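Cag38821 (Sulfolobus islandicus rod-shaped virus 1, PDB 2X48) is of unknown function but has a probable helix-turn-helix fold with an N-terminal beta hairpin, and so probably binds DNA. Local coordinates at residues His25-Met30 with Gln35-Ala40; Met1-Gln6 with Asp18-Val23; Gln6-Arg11 with Met30-Gln35. All blocks are in the same frame, centred on the assembly; numbering follows the deposited sequence. Where two conformers were deposited one is given.

Interaction 1 of 3, residues His25-Met30 with Gln35-Ala40; sequences HELAKM and QQIANA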
ATOM      1  N   HIS A  25      -0.269  -1.883  -5.139  1.00 41.06           N
ATOM      2  CA  HIS A  25      -0.541  -1.894  -6.594  1.00 43.23           C
ATOM      3  C   HIS A  25      -1.584  -0.858  -6.993  1.00 42.74           C
ATOM      4  O   HIS A  25      -1.407  -0.179  -8.007  1.00 43.52           O
ATOM      5  CB  HIS A  25      -1.013  -3.272  -7.093  1.00 46.77           C
ATOM      6  CG  HIS A  25       0.062  -4.316  -7.137  1.00 50.53           C
ATOM      7  ND1 HIS A  25      -0.218  -5.662  -7.264  1.00 55.31           N
ATOM      8  CD2 HIS A  25       1.412  -4.218  -7.063  1.00 51.53           C
ATOM      9  CE1 HIS A  25       0.914  -6.344  -7.279  1.00 57.84           C
ATOM     10  NE2 HIS A  25       1.917  -5.492  -7.157  1.00 55.55           N
ATOM     11  N   GLU A  26      -2.667  -0.750  -6.219  1.00 42.79           N
ATOM     12  CA  GLU A  26      -3.722   0.234  -6.515  1.00 43.57           C
ATOM     13  C   GLU A  26      -3.212   1.661  -6.388  1.00 41.02           C
ATOM     14  O   GLU A  26      -3.527   2.518  -7.209  1.00 42.35           O
ATOM     15  CB  GLU A  26      -4.960   0.063  -5.621  1.00 45.38           C
ATOM     16  CG  GLU A  26      -6.043  -0.856  -6.203  1.00 50.65           C
ATOM     17  CD  GLU A  26      -7.479  -0.404  -5.905  1.00 55.78           C
ATOM     18  OE1 GLU A  26      -8.371  -1.276  -5.993  1.00 61.44           O
ATOM     19  OE2 GLU A  26      -7.732   0.797  -5.602  1.00 54.55           O
ATOM     20  N   LEU A  27      -2.442   1.926  -5.350  1.00 38.65           N
ATOM     21  CA  LEU A  27      -2.015   3.294  -5.095  1.00 37.53           C
ATOM     22  C   LEU A  27      -1.016   3.748  -6.165  1.00 37.01           C
ATOM     23  O   LEU A  27      -1.033   4.906  -6.596  1.00 37.40           O
ATOM     24  CB  LEU A  27      -1.449   3.425  -3.678  1.00 36.31           C
ATOM     25  CG  LEU A  27      -2.460   3.166  -2.558  1.00 37.49           C
ATOM     26  CD1 LEU A  27      -1.757   3.123  -1.197  1.00 37.17           C
ATOM     27  CD2 LEU A  27      -3.584   4.212  -2.549  1.00 38.36           C
ATOM     28  N   ALA A  28      -0.164   2.832  -6.606  1.00 36.87           N
ATOM     29  CA  ALA A  28       0.786   3.126  -7.680  1.00 37.76           C
ATOM     30  C   ALA A  28       0.044   3.515  -8.947  1.00 39.39           C
ATOM     31  O   ALA A  28       0.355   4.524  -9.574  1.00 40.28           O
ATOM     32  CB  ALA A  28       1.691   1.911  -7.947  1.00 38.75           C
ATOM     33  N   LYS A  29      -0.937   2.704  -9.321  1.00 41.34           N
ATOM     34  CA  LYS A  29      -1.769   2.979 -10.497  1.00 44.34           C
ATOM     35  C   LYS A  29      -2.475   4.338 -10.379  1.00 44.34           C
ATOM     36  O   LYS A  29      -2.704   5.000 -11.383  1.00 46.37           O
ATOM     37  CB  LYS A  29      -2.803   1.861 -10.723  1.00 47.12           C
ATOM     38  CG  LYS A  29      -2.234   0.533 -11.273  1.00 49.92           C
ATOM     39  CD  LYS A  29      -3.351  -0.479 -11.528  1.00 54.67           C
ATOM     40  CE  LYS A  29      -2.862  -1.753 -12.214  1.00 59.55           C
ATOM     41  NZ  LYS A  29      -2.353  -2.774 -11.244  1.00 59.51           N
ATOM     42  N   MET A  30      -2.812   4.752  -9.159  1.00 43.01           N
ATOM     43  CA  MET A  30      -3.430   6.054  -8.878  0.50 44.06           C
ATOM     44  C   MET A  30      -2.390   7.173  -8.840  1.00 42.83           C
ATOM     45  O   MET A  30      -2.720   8.321  -8.577  1.00 44.42           O
ATOM     46  CB  MET A  30      -4.154   6.026  -7.524  0.50 44.15           C
ATOM     47  CG  MET A  30      -5.421   5.185  -7.471  0.50 46.81           C
ATOM     48  SD  MET A  30      -6.245   5.360  -5.872  0.50 48.04           S
ATOM     49  CE  MET A  30      -6.708   7.089  -5.925  0.50 51.93           C
ATOM     50  N   GLN A  35       7.467   6.815  -1.792  1.00 44.37           N
ATOM     51  CA  GLN A  35       7.516   7.464  -0.477  1.00 46.98           C
ATOM     52  C   GLN A  35       6.106   7.499   0.124  1.00 44.10           C
ATOM     53  O   GLN A  35       5.908   7.138   1.286  1.00 45.62           O
ATOM     54  CB  GLN A  35       8.146   8.867  -0.597  1.00 50.42           C
ATOM     55  CG  GLN A  35       7.921   9.839   0.581  1.00 55.82           C
ATOM     56  CD  GLN A  35       8.646   9.437   1.867  1.00 64.34           C
ATOM     57  OE1 GLN A  35       9.490  10.193   2.377  1.00 70.85           O
ATOM     58  NE2 GLN A  35       8.305   8.253   2.416  1.00 65.05           N
ATOM     59  N   GLN A  36       5.135   7.895  -0.694  1.00 53.58           N
ATOM     60  CA  GLN A  36       3.759   8.065  -0.253  1.00 52.87           C
ATOM     61  C   GLN A  36       3.057   6.731   0.012  1.00 49.79           C
ATOM     62  O   GLN A  36       2.200   6.651   0.884  1.00 50.70           O
ATOM     63  CB  GLN A  36       2.964   8.886  -1.282  1.00 52.25           C
ATOM     64  CG  GLN A  36       3.291  10.390  -1.286  1.00 57.16           C
ATOM     65  CD  GLN A  36       2.836  11.119  -2.548  1.00 57.37           C
ATOM     66  OE1 GLN A  36       2.253  10.530  -3.449  1.00 54.07           O
ATOM     67  NE2 GLN A  36       3.106  12.407  -2.607  1.00 62.59           N
ATOM     68  N   ILE A  37       3.398   5.693  -0.744  1.00 47.27           N
ATOM     69  CA  ILE A  37       2.823   4.358  -0.514  1.00 45.86           C
ATOM     70  C   ILE A  37       3.349   3.768   0.797  1.00 48.34           C
ATOM     71  O   ILE A  37       2.602   3.150   1.545  1.00 48.84           O
ATOM     72  CB  ILE A  37       3.088   3.389  -1.703  1.00 44.51           C
ATOM     73  CG1 ILE A  37       2.301   3.847  -2.929  1.00 43.33           C
ATOM     74  CG2 ILE A  37       2.655   1.975  -1.352  1.00 44.95           C
ATOM     75  CD1 ILE A  37       2.701   3.174  -4.210  1.00 43.74           C
ATOM     76  N   ALA A  38       4.628   4.004   1.079  1.00 50.93           N
ATOM     77  CA  ALA A  38       5.270   3.502   2.282  1.00 54.91           C
ATOM     78  C   ALA A  38       4.661   4.102   3.549  1.00 58.00           C
ATOM     79  O   ALA A  38       4.425   3.391   4.526  1.00 60.40           O
ATOM     80  CB  ALA A  38       6.762   3.783   2.225  1.00 58.37           C
ATOM     81  N   ASN A  39       4.413   5.407   3.542  1.00 59.14           N
ATOM     82  CA  ASN A  39       3.772   6.047   4.686  1.00 63.41           C
ATOM     83  C   ASN A  39       2.329   5.606   4.857  1.00 61.07           C
ATOM     84  O   ASN A  39       1.870   5.435   5.983  1.00 64.79           O
ATOM     85  CB  ASN A  39       3.854   7.575   4.596  1.00 66.85           C
ATOM     86  CG  ASN A  39       5.177   8.108   5.107  1.00 73.32           C
ATOM     87  OD1 ASN A  39       6.135   8.234   4.342  1.00 73.79           O
ATOM     88  ND2 ASN A  39       5.253   8.388   6.415  1.00 80.80           N
ATOM     89  N   ALA A  40       1.621   5.422   3.747  1.00 56.00           N
ATOM     90  CA  ALA A  40       0.214   5.029   3.798  1.00 54.66           C
ATOM     91  C   ALA A  40       0.016   3.630   4.399  1.00 54.90           C
ATOM     92  O   ALA A  40      -0.970   3.394   5.101  1.00 56.77           O
ATOM     93  CB  ALA A  40      -0.407   5.100   2.413  1.00 50.75           C
TER
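Leu27 and Ile37 carry this contact, and in both the first torsion sets the branch beside the backbone N and anti to the carbonyl carbon. In Ile37 chi1 is -68°, which points CG1 at helix 17-29, and an extended chi2 of 167° then pushes CD1 onward to the backbone of Ala28. The arrangement is consistent with a three-helix helix-turn-helix domain, in which 34-41 and 45-52 would form the motif itself and 17-29 packs behind it. The short segments of the first two helices run roughly antiparallel, at 144° between N-to-C directions, with axes 10.1 Å apart at closest approach. Leu27 and Ile37 mark the register, their CA atoms 6.7 Å apart. Here the stem of Leu27 lies against the longer branch of Ile37, Leu27 CB being 3.8 Å from Ile37 CG1. Ile37 CD1 lies 3.8 Å from Ala28 N and 4.1 Å from Ala28 CB, so the methyl group reaches past Leu27 to the next residue of the helix. Helix 45-52 also joins, Val48 touching Ile37 and Leu52 touching Ala28, while Tyr12 of strand 10-14 packs on Leu27. The side-chain contacts are all apolar, with Leu27 and Ile37 buried and the two alanines at a partly exposed margin. One turn beyond Ile37, the small Ala40 receives the end of Leu27, with CD1 4.3 Å from Ala40 CB.

Interaction 2 of 3, residues Met1-Gln6 with Asp18-Val23; sequences MKKEIQ and DDLVSV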
ATOM      1  N   MET A   1      -2.756  -8.903  12.036  1.00 98.95           N
ATOM      2  CA  MET A   1      -2.670  -7.424  11.865  1.00 88.35           C
ATOM      3  C   MET A   1      -3.901  -6.857  11.146  1.00 81.15           C
ATOM      4  O   MET A   1      -3.786  -6.349  10.028  1.00 76.16           O
ATOM      5  CB  MET A   1      -1.392  -7.036  11.088  1.00 88.78           C
ATOM      6  CG  MET A   1      -1.254  -7.655   9.664  1.00 94.15           C
ATOM      7  SD  MET A   1      -0.576  -6.541   8.380  1.00 93.41           S
ATOM      8  CE  MET A   1       1.134  -7.114   8.323  1.00109.70           C
ATOM      9  N   LYS A   2      -5.074  -6.929  11.772  1.00 83.41           N
ATOM     10  CA  LYS A   2      -6.276  -6.326  11.170  1.00 80.16           C
ATOM     11  C   LYS A   2      -6.202  -4.788  11.265  1.00 71.88           C
ATOM     12  O   LYS A   2      -5.973  -4.232  12.336  1.00 74.81           O
ATOM     13  CB  LYS A   2      -7.557  -6.871  11.809  1.00 91.48           C
ATOM     14  CG  LYS A   2      -8.836  -6.538  11.021  1.00 94.56           C
ATOM     15  CD  LYS A   2      -9.992  -7.508  11.334  1.00113.06           C
ATOM     16  CE  LYS A   2     -10.278  -7.641  12.838  1.00123.74           C
ATOM     17  NZ  LYS A   2     -11.551  -8.374  13.123  1.00145.05           N
ATOM     18  N   LYS A   3      -6.402  -4.114  10.137  1.00 64.66           N
ATOM     19  CA  LYS A   3      -5.977  -2.718   9.975  1.00 58.54           C
ATOM     20  C   LYS A   3      -6.649  -2.080   8.747  1.00 53.76           C
ATOM     21  O   LYS A   3      -6.767  -2.719   7.698  1.00 53.74           O
ATOM     22  CB  LYS A   3      -4.440  -2.715   9.871  1.00 57.57           C
ATOM     23  CG  LYS A   3      -3.745  -1.571   9.148  1.00 54.39           C
ATOM     24  CD  LYS A   3      -2.220  -1.853   9.126  1.00 60.23           C
ATOM     25  CE  LYS A   3      -1.426  -0.885   8.233  1.00 62.25           C
ATOM     26  NZ  LYS A   3       0.029  -1.205   8.146  1.00 71.55           N
ATOM     27  N   GLU A   4      -7.094  -0.832   8.876  1.00 53.02           N
ATOM     28  CA  GLU A   4      -7.822  -0.145   7.794  1.00 50.44           C
ATOM     29  C   GLU A   4      -7.085   1.104   7.283  1.00 46.44           C
ATOM     30  O   GLU A   4      -6.818   2.023   8.049  1.00 50.56           O
ATOM     31  CB  GLU A   4      -9.217   0.244   8.283  1.00 58.38           C
ATOM     32  CG  GLU A   4     -10.139   0.753   7.193  1.00 60.29           C
ATOM     33  CD  GLU A   4     -11.373   1.446   7.740  1.00 74.01           C
ATOM     34  OE1 GLU A   4     -12.081   0.865   8.598  1.00 85.89           O
ATOM     35  OE2 GLU A   4     -11.630   2.583   7.299  1.00 76.05           O
ATOM     36  N   ILE A   5      -6.796   1.146   5.984  1.00 42.24           N
ATOM     37  CA  ILE A   5      -5.994   2.227   5.386  1.00 41.82           C
ATOM     38  C   ILE A   5      -6.854   3.223   4.590  1.00 42.01           C
ATOM     39  O   ILE A   5      -7.560   2.843   3.659  1.00 41.13           O
ATOM     40  CB  ILE A   5      -4.901   1.639   4.454  1.00 42.25           C
ATOM     41  CG1 ILE A   5      -4.044   0.635   5.248  1.00 44.69           C
ATOM     42  CG2 ILE A   5      -4.066   2.755   3.844  1.00 45.54           C
ATOM     43  CD1 ILE A   5      -2.772   0.216   4.593  1.00 50.26           C
ATOM     44  N   GLN A   6      -6.792   4.498   4.959  1.00 46.69           N
ATOM     45  CA  GLN A   6      -7.625   5.528   4.317  1.00 49.17           C
ATOM     46  C   GLN A   6      -6.802   6.420   3.396  1.00 50.51           C
ATOM     47  O   GLN A   6      -5.910   7.152   3.847  1.00 57.12           O
ATOM     48  CB  GLN A   6      -8.385   6.372   5.357  1.00 58.69           C
ATOM     49  CG  GLN A   6      -8.844   7.739   4.827  1.00 67.35           C
ATOM     50  CD  GLN A   6     -10.245   8.121   5.243  1.00 78.91           C
ATOM     51  OE1 GLN A   6     -10.491   8.519   6.391  1.00 93.41           O
ATOM     52  NE2 GLN A   6     -11.179   8.027   4.297  1.00 77.75           N
ATOM     53  N   ASP A  18      -0.367 -10.093   1.743  1.00 65.16           N
ATOM     54  CA  ASP A  18      -0.912 -10.164   0.376  1.00 67.91           C
ATOM     55  C   ASP A  18      -1.870  -8.990   0.093  1.00 62.83           C
ATOM     56  O   ASP A  18      -1.949  -8.500  -1.039  1.00 64.99           O
ATOM     57  CB  ASP A  18      -1.617 -11.511   0.123  1.00 73.69           C
ATOM     58  CG  ASP A  18      -0.637 -12.655  -0.163  1.00 82.44           C
ATOM     59  OD1 ASP A  18      -0.756 -13.720   0.484  1.00 86.68           O
ATOM     60  OD2 ASP A  18       0.245 -12.500  -1.036  1.00 87.29           O
ATOM     61  N   ASP A  19      -2.577  -8.542   1.128  1.00 57.89           N
ATOM     62  CA  ASP A  19      -3.468  -7.396   1.021  1.00 53.96           C
ATOM     63  C   ASP A  19      -2.673  -6.101   0.874  1.00 52.25           C
ATOM     64  O   ASP A  19      -3.095  -5.189   0.156  1.00 51.23           O
ATOM     65  CB  ASP A  19      -4.390  -7.296   2.247  1.00 52.35           C
ATOM     66  CG  ASP A  19      -5.340  -8.500   2.393  1.00 56.63           C
ATOM     67  OD1 ASP A  19      -5.507  -9.284   1.423  1.00 61.83           O
ATOM     68  OD2 ASP A  19      -5.923  -8.661   3.491  1.00 57.91           O
ATOM     69  N   LEU A  20      -1.536  -6.009   1.561  1.00 46.74           N
ATOM     70  CA  LEU A  20      -0.694  -4.815   1.464  1.00 44.25           C
ATOM     71  C   LEU A  20      -0.192  -4.676   0.046  1.00 43.10           C
ATOM     72  O   LEU A  20      -0.194  -3.575  -0.514  1.00 41.30           O
ATOM     73  CB  LEU A  20       0.510  -4.860   2.421  1.00 45.64           C
ATOM     74  CG  LEU A  20       0.313  -4.578   3.914  1.00 47.01           C
ATOM     75  CD1 LEU A  20       1.641  -4.776   4.646  1.00 49.43           C
ATOM     76  CD2 LEU A  20      -0.235  -3.170   4.158  1.00 45.20           C
ATOM     77  N   VAL A  21       0.248  -5.789  -0.539  1.00 45.42           N
ATOM     78  CA  VAL A  21       0.708  -5.779  -1.932  1.00 45.37           C
ATOM     79  C   VAL A  21      -0.391  -5.227  -2.837  1.00 44.05           C
ATOM     80  O   VAL A  21      -0.145  -4.312  -3.622  1.00 42.79           O
ATOM     81  CB  VAL A  21       1.137  -7.181  -2.401  1.00 49.68           C
ATOM     82  CG1 VAL A  21       1.316  -7.210  -3.920  1.00 50.53           C
ATOM     83  CG2 VAL A  21       2.423  -7.601  -1.686  1.00 51.39           C
ATOM     84  N   SER A  22      -1.607  -5.756  -2.691  1.00 45.34           N
ATOM     85  CA  SER A  22      -2.747  -5.318  -3.488  1.00 45.31           C
ATOM     86  C   SER A  22      -3.014  -3.821  -3.373  1.00 42.66           C
ATOM     87  O   SER A  22      -3.244  -3.161  -4.384  1.00 42.49           O
ATOM     88  CB  SER A  22      -3.997  -6.093  -3.106  1.00 48.31           C
ATOM     89  OG  SER A  22      -4.009  -7.362  -3.726  1.00 51.98           O
ATOM     90  N   VAL A  23      -2.973  -3.286  -2.154  1.00 41.51           N
ATOM     91  CA  VAL A  23      -3.166  -1.847  -1.951  1.00 39.73           C
ATOM     92  C   VAL A  23      -2.023  -1.054  -2.592  1.00 38.00           C
ATOM     93  O   VAL A  23      -2.250  -0.037  -3.248  1.00 37.15           O
ATOM     94  CB  VAL A  23      -3.271  -1.492  -0.462  1.00 40.00           C
ATOM     95  CG1 VAL A  23      -3.302   0.029  -0.263  1.00 39.21           C
ATOM     96  CG2 VAL A  23      -4.521  -2.123   0.135  1.00 42.60           C
TER
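Leu20 meets Lys3 and Ile5 of strand 3-7 and Met1 just before it, where the beta hairpin lies against helix 17-29 of the probable helix-turn-helix domain. The apolar contacts come first. Ile5 is buried, and its CD1 approaches Leu20 CD2 at 4.3 Å. From further toward the N terminus, Met1 brings its terminal methyl to the other branch of Leu20, with Met1 CE 4.4 Å from Leu20 CD1. The two methyls of one leucine thus meet Ile5 of the strand and Met1 of the chain end ahead of it. Val23, one helical turn on, faces the same strand more loosely: its CG1 is 4.9 Å from Ile5 CD1, and the CA atoms of Ile5 and Val23 are 8.9 Å apart. Leu41, at the end of helix 34-41, touches Ile5, Leu20 and Val23, so a third element completes this apolar cluster.

The polar interactions are of two sorts. Strand 3-7 is held to strand 10-14 by backbone bonds of Lys3 with Val14 and of Ile5 with Tyr12. Lys3 joins the polar and apolar groups: its chain, with all four torsions near 180° (chi1 155°), carries the ammonium to the carbonyl O of Leu41, the tip passing Leu20 only loosely, with Lys3 NZ 4.5 Å from Leu20 CD2.

Interaction 3 of 3, residues Gln6-Arg11 with Met30-Gln35; sequences QVQGVR and MGYTVQ. With PO4 (phosphate ion), chain D.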
ATOM      1  N   GLN A   6      -6.792   4.498   4.959  1.00 46.69           N
ATOM      2  CA  GLN A   6      -7.625   5.528   4.317  1.00 49.17           C
ATOM      3  C   GLN A   6      -6.802   6.420   3.396  1.00 50.51           C
ATOM      4  O   GLN A   6      -5.910   7.152   3.847  1.00 57.12           O
ATOM      5  CB  GLN A   6      -8.385   6.372   5.357  1.00 58.69           C
ATOM      6  CG  GLN A   6      -8.844   7.739   4.827  1.00 67.35           C
ATOM      7  CD  GLN A   6     -10.245   8.121   5.243  1.00 78.91           C
ATOM      8  OE1 GLN A   6     -10.491   8.519   6.391  1.00 93.41           O
ATOM      9  NE2 GLN A   6     -11.179   8.027   4.297  1.00 77.75           N
ATOM     10  N   VAL A   7      -7.122   6.341   2.104  1.00 47.80           N
ATOM     11  CA  VAL A   7      -6.572   7.230   1.074  1.00 51.58           C
ATOM     12  C   VAL A   7      -7.729   7.891   0.334  1.00 52.99           C
ATOM     13  O   VAL A   7      -8.491   7.207  -0.349  1.00 50.99           O
ATOM     14  CB  VAL A   7      -5.707   6.455   0.059  1.00 51.64           C
ATOM     15  CG1 VAL A   7      -5.378   7.329  -1.165  1.00 58.56           C
ATOM     16  CG2 VAL A   7      -4.432   5.958   0.726  1.00 53.73           C
ATOM     17  N   GLN A   8      -7.850   9.212   0.465  1.00 59.91           N
ATOM     18  CA  GLN A   8      -8.933   9.971  -0.176  1.00 64.12           C
ATOM     19  C   GLN A   8     -10.276   9.334   0.182  1.00 62.26           C
ATOM     20  O   GLN A   8     -10.542   9.137   1.365  1.00 64.37           O
ATOM     21  CB  GLN A   8      -8.716  10.088  -1.697  1.00 64.88           C
ATOM     22  CG  GLN A   8      -7.514  10.959  -2.101  1.00 73.12           C
ATOM     23  CD  GLN A   8      -7.803  12.475  -2.057  1.00 85.43           C
ATOM     24  OE1 GLN A   8      -8.604  12.957  -1.248  1.00 89.06           O
ATOM     25  NE2 GLN A   8      -7.142  13.222  -2.934  1.00 94.20           N
ATOM     26  N   GLY A   9     -11.093   8.976  -0.810  1.00 62.34           N
ATOM     27  CA  GLY A   9     -12.423   8.406  -0.552  1.00 66.78           C
ATOM     28  C   GLY A   9     -12.482   6.894  -0.356  1.00 62.64           C
ATOM     29  O   GLY A   9     -13.549   6.345  -0.077  1.00 69.84           O
ATOM     30  N   VAL A  10     -11.339   6.226  -0.488  1.00 54.78           N
ATOM     31  CA  VAL A  10     -11.268   4.772  -0.445  1.00 53.57           C
ATOM     32  C   VAL A  10     -10.648   4.321   0.862  1.00 48.49           C
ATOM     33  O   VAL A  10      -9.689   4.930   1.336  1.00 44.66           O
ATOM     34  CB  VAL A  10     -10.403   4.215  -1.594  1.00 53.59           C
ATOM     35  CG1 VAL A  10     -10.602   2.714  -1.725  1.00 58.89           C
ATOM     36  CG2 VAL A  10     -10.732   4.910  -2.908  1.00 59.62           C
ATOM     37  N   ARG A  11     -11.198   3.254   1.441  1.00 54.86           N
ATOM     38  CA  ARG A  11     -10.599   2.601   2.599  1.00 56.34           C
ATOM     39  C   ARG A  11     -10.341   1.140   2.320  1.00 52.58           C
ATOM     40  O   ARG A  11     -11.259   0.403   1.973  1.00 53.11           O
ATOM     41  CB  ARG A  11     -11.507   2.716   3.792  1.00 63.88           C
ATOM     42  CG  ARG A  11     -11.848   4.133   4.082  1.00 70.06           C
ATOM     43  CD  ARG A  11     -12.715   4.235   5.284  1.00 80.66           C
ATOM     44  NE  ARG A  11     -13.755   5.218   5.081  1.00 86.42           N
ATOM     45  CZ  ARG A  11     -14.743   5.425   5.935  1.00 98.98           C
ATOM     46  NH1 ARG A  11     -14.817   4.719   7.068  1.00106.95           N
ATOM     47  NH2 ARG A  11     -15.651   6.355   5.656  1.00104.23           N
ATOM     48  N   MET A  30      -2.812   4.752  -9.159  1.00 43.01           N
ATOM     49  CA  MET A  30      -3.430   6.054  -8.878  0.50 44.06           C
ATOM     50  C   MET A  30      -2.390   7.173  -8.840  1.00 42.83           C
ATOM     51  O   MET A  30      -2.720   8.321  -8.577  1.00 44.42           O
ATOM     52  CB  MET A  30      -4.154   6.026  -7.524  0.50 44.15           C
ATOM     53  CG  MET A  30      -5.421   5.185  -7.471  0.50 46.81           C
ATOM     54  SD  MET A  30      -6.245   5.360  -5.872  0.50 48.04           S
ATOM     55  CE  MET A  30      -6.708   7.089  -5.925  0.50 51.93           C
ATOM     56  N   GLY A  31      -1.124   6.829  -9.058  1.00 40.94           N
ATOM     57  CA  GLY A  31      -0.067   7.825  -9.202  1.00 40.66           C
ATOM     58  C   GLY A  31       0.595   8.295  -7.932  1.00 39.36           C
ATOM     59  O   GLY A  31       1.181   9.378  -7.906  1.00 40.81           O
ATOM     60  N   TYR A  32       0.512   7.490  -6.878  1.00 37.50           N
ATOM     61  CA  TYR A  32       1.176   7.818  -5.624  1.00 36.78           C
ATOM     62  C   TYR A  32       2.646   7.411  -5.745  1.00 36.32           C
ATOM     63  O   TYR A  32       2.962   6.443  -6.413  1.00 36.30           O
ATOM     64  CB  TYR A  32       0.479   7.127  -4.439  1.00 36.45           C
ATOM     65  CG  TYR A  32      -0.831   7.785  -4.075  1.00 37.83           C
ATOM     66  CD1 TYR A  32      -2.025   7.354  -4.634  1.00 40.10           C
ATOM     67  CD2 TYR A  32      -0.874   8.867  -3.214  1.00 40.49           C
ATOM     68  CE1 TYR A  32      -3.237   7.973  -4.330  1.00 42.86           C
ATOM     69  CE2 TYR A  32      -2.084   9.495  -2.900  1.00 43.73           C
ATOM     70  CZ  TYR A  32      -3.260   9.039  -3.459  1.00 44.78           C
ATOM     71  OH  TYR A  32      -4.467   9.639  -3.160  1.00 49.71           O
ATOM     72  N   THR A  33       3.542   8.169  -5.125  1.00 36.91           N
ATOM     73  CA  THR A  33       4.959   7.853  -5.154  1.00 37.63           C
ATOM     74  C   THR A  33       5.256   6.714  -4.189  1.00 37.57           C
ATOM     75  O   THR A  33       4.421   6.371  -3.363  1.00 36.65           O
ATOM     76  CB  THR A  33       5.784   9.062  -4.744  1.00 40.03           C
ATOM     77  OG1 THR A  33       5.462   9.420  -3.390  1.00 40.93           O
ATOM     78  CG2 THR A  33       5.504  10.243  -5.680  1.00 40.73           C
ATOM     79  N   VAL A  34       6.447   6.137  -4.297  1.00 39.57           N
ATOM     80  CA  VAL A  34       6.900   5.077  -3.396  1.00 40.59           C
ATOM     81  C   VAL A  34       6.983   5.588  -1.951  1.00 42.06           C
ATOM     82  O   VAL A  34       6.622   4.884  -1.003  1.00 41.78           O
ATOM     83  CB  VAL A  34       8.277   4.546  -3.836  1.00 44.21           C
ATOM     84  CG1 VAL A  34       8.844   3.577  -2.813  1.00 47.05           C
ATOM     85  CG2 VAL A  34       8.167   3.871  -5.197  1.00 44.08           C
ATOM     86  N   GLN A  35       7.467   6.815  -1.792  1.00 44.37           N
ATOM     87  CA  GLN A  35       7.516   7.464  -0.477  1.00 46.98           C
ATOM     88  C   GLN A  35       6.106   7.499   0.124  1.00 44.10           C
ATOM     89  O   GLN A  35       5.908   7.138   1.286  1.00 45.62           O
ATOM     90  CB  GLN A  35       8.146   8.867  -0.597  1.00 50.42           C
ATOM     91  CG  GLN A  35       7.921   9.839   0.581  1.00 55.82           C
ATOM     92  CD  GLN A  35       8.646   9.437   1.867  1.00 64.34           C
ATOM     93  OE1 GLN A  35       9.490  10.193   2.377  1.00 70.85           O
ATOM     94  NE2 GLN A  35       8.305   8.253   2.416  1.00 65.05           N
TER
HETATM   95  P   PO4 D1055     -15.726   7.497   8.787  0.50119.22           P
HETATM   96  O1  PO4 D1055     -15.030   7.314  10.109  1.00118.70           O
HETATM   97  O2  PO4 D1055     -16.577   6.270   8.572  1.00118.86           O
HETATM   98  O3  PO4 D1055     -16.605   8.730   8.762  1.00119.12           O
HETATM   99  O4  PO4 D1055     -14.657   7.651   7.728  1.00119.21           O
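Val7 and Tyr32 are the closest backbone pair, yet their CA atoms stand 10.3 Å apart, so side chains must bridge the gap between a hairpin turn and an interhelical loop. Val7 to Val10 form a type II' beta turn, closed by Val7 N to Val10 O and Val10 N to Val7 O, each 3.0 Å. In 30-35, Gly31 has a positive phi of 87° and ends helix 17-29 in a Schellman motif; Thr33 is the N-cap of helix 34-41, its OG1 bonded to Gln36 N. This short connection between the first two helices of the probable helix-turn-helix domain holds Tyr32 out toward the hairpin. Val7 and Tyr32 approach from opposite directions: the Val7 CG1 methyl, anti to the Val7 N (chi1 168°), meets the hydroxyl end of the ring obliquely, 3.6 Å from Tyr32 CZ. Gln8 meets the hydroxyl through its aliphatic part, CG 3.5 Å from Tyr32 OH, while its amide plane is turned 70° from the ring. Leu27 of helix 17-29 touches both Val7 and Tyr32. Beyond the turn, Arg11 NH1 donates to O2 of a phosphate ion, probably from the crystallisation liquor, at 2.8 Å; Arg11 NH1 also has a long, weak ion pair with Glu4 OE2.

How the interactions relate
From the N terminus, interaction 2 closes first, bringing the N-terminal segment against the first turns of helix 17-29, with strand 10-14 in the loop between them. Interaction 3 opens at Gln6, before interaction 2 has closed, and closes only after the helix, so the two cross while sharing strand 3-7. Interaction 1 opens at the far end of helix 17-29 and crosses interaction 3 in turn, with Met30 and Gln35 in common; it follows interaction 2 in series. Interactions 1 and 3 lie about 5 Å apart between centres and are joined by a probable hydrogen bond from Tyr32 N to Leu27 O. Ala40 O packs on Ile5 CG2, linking interactions 1 and 2. Together they tie the hairpin to helices 17-29 and 34-41.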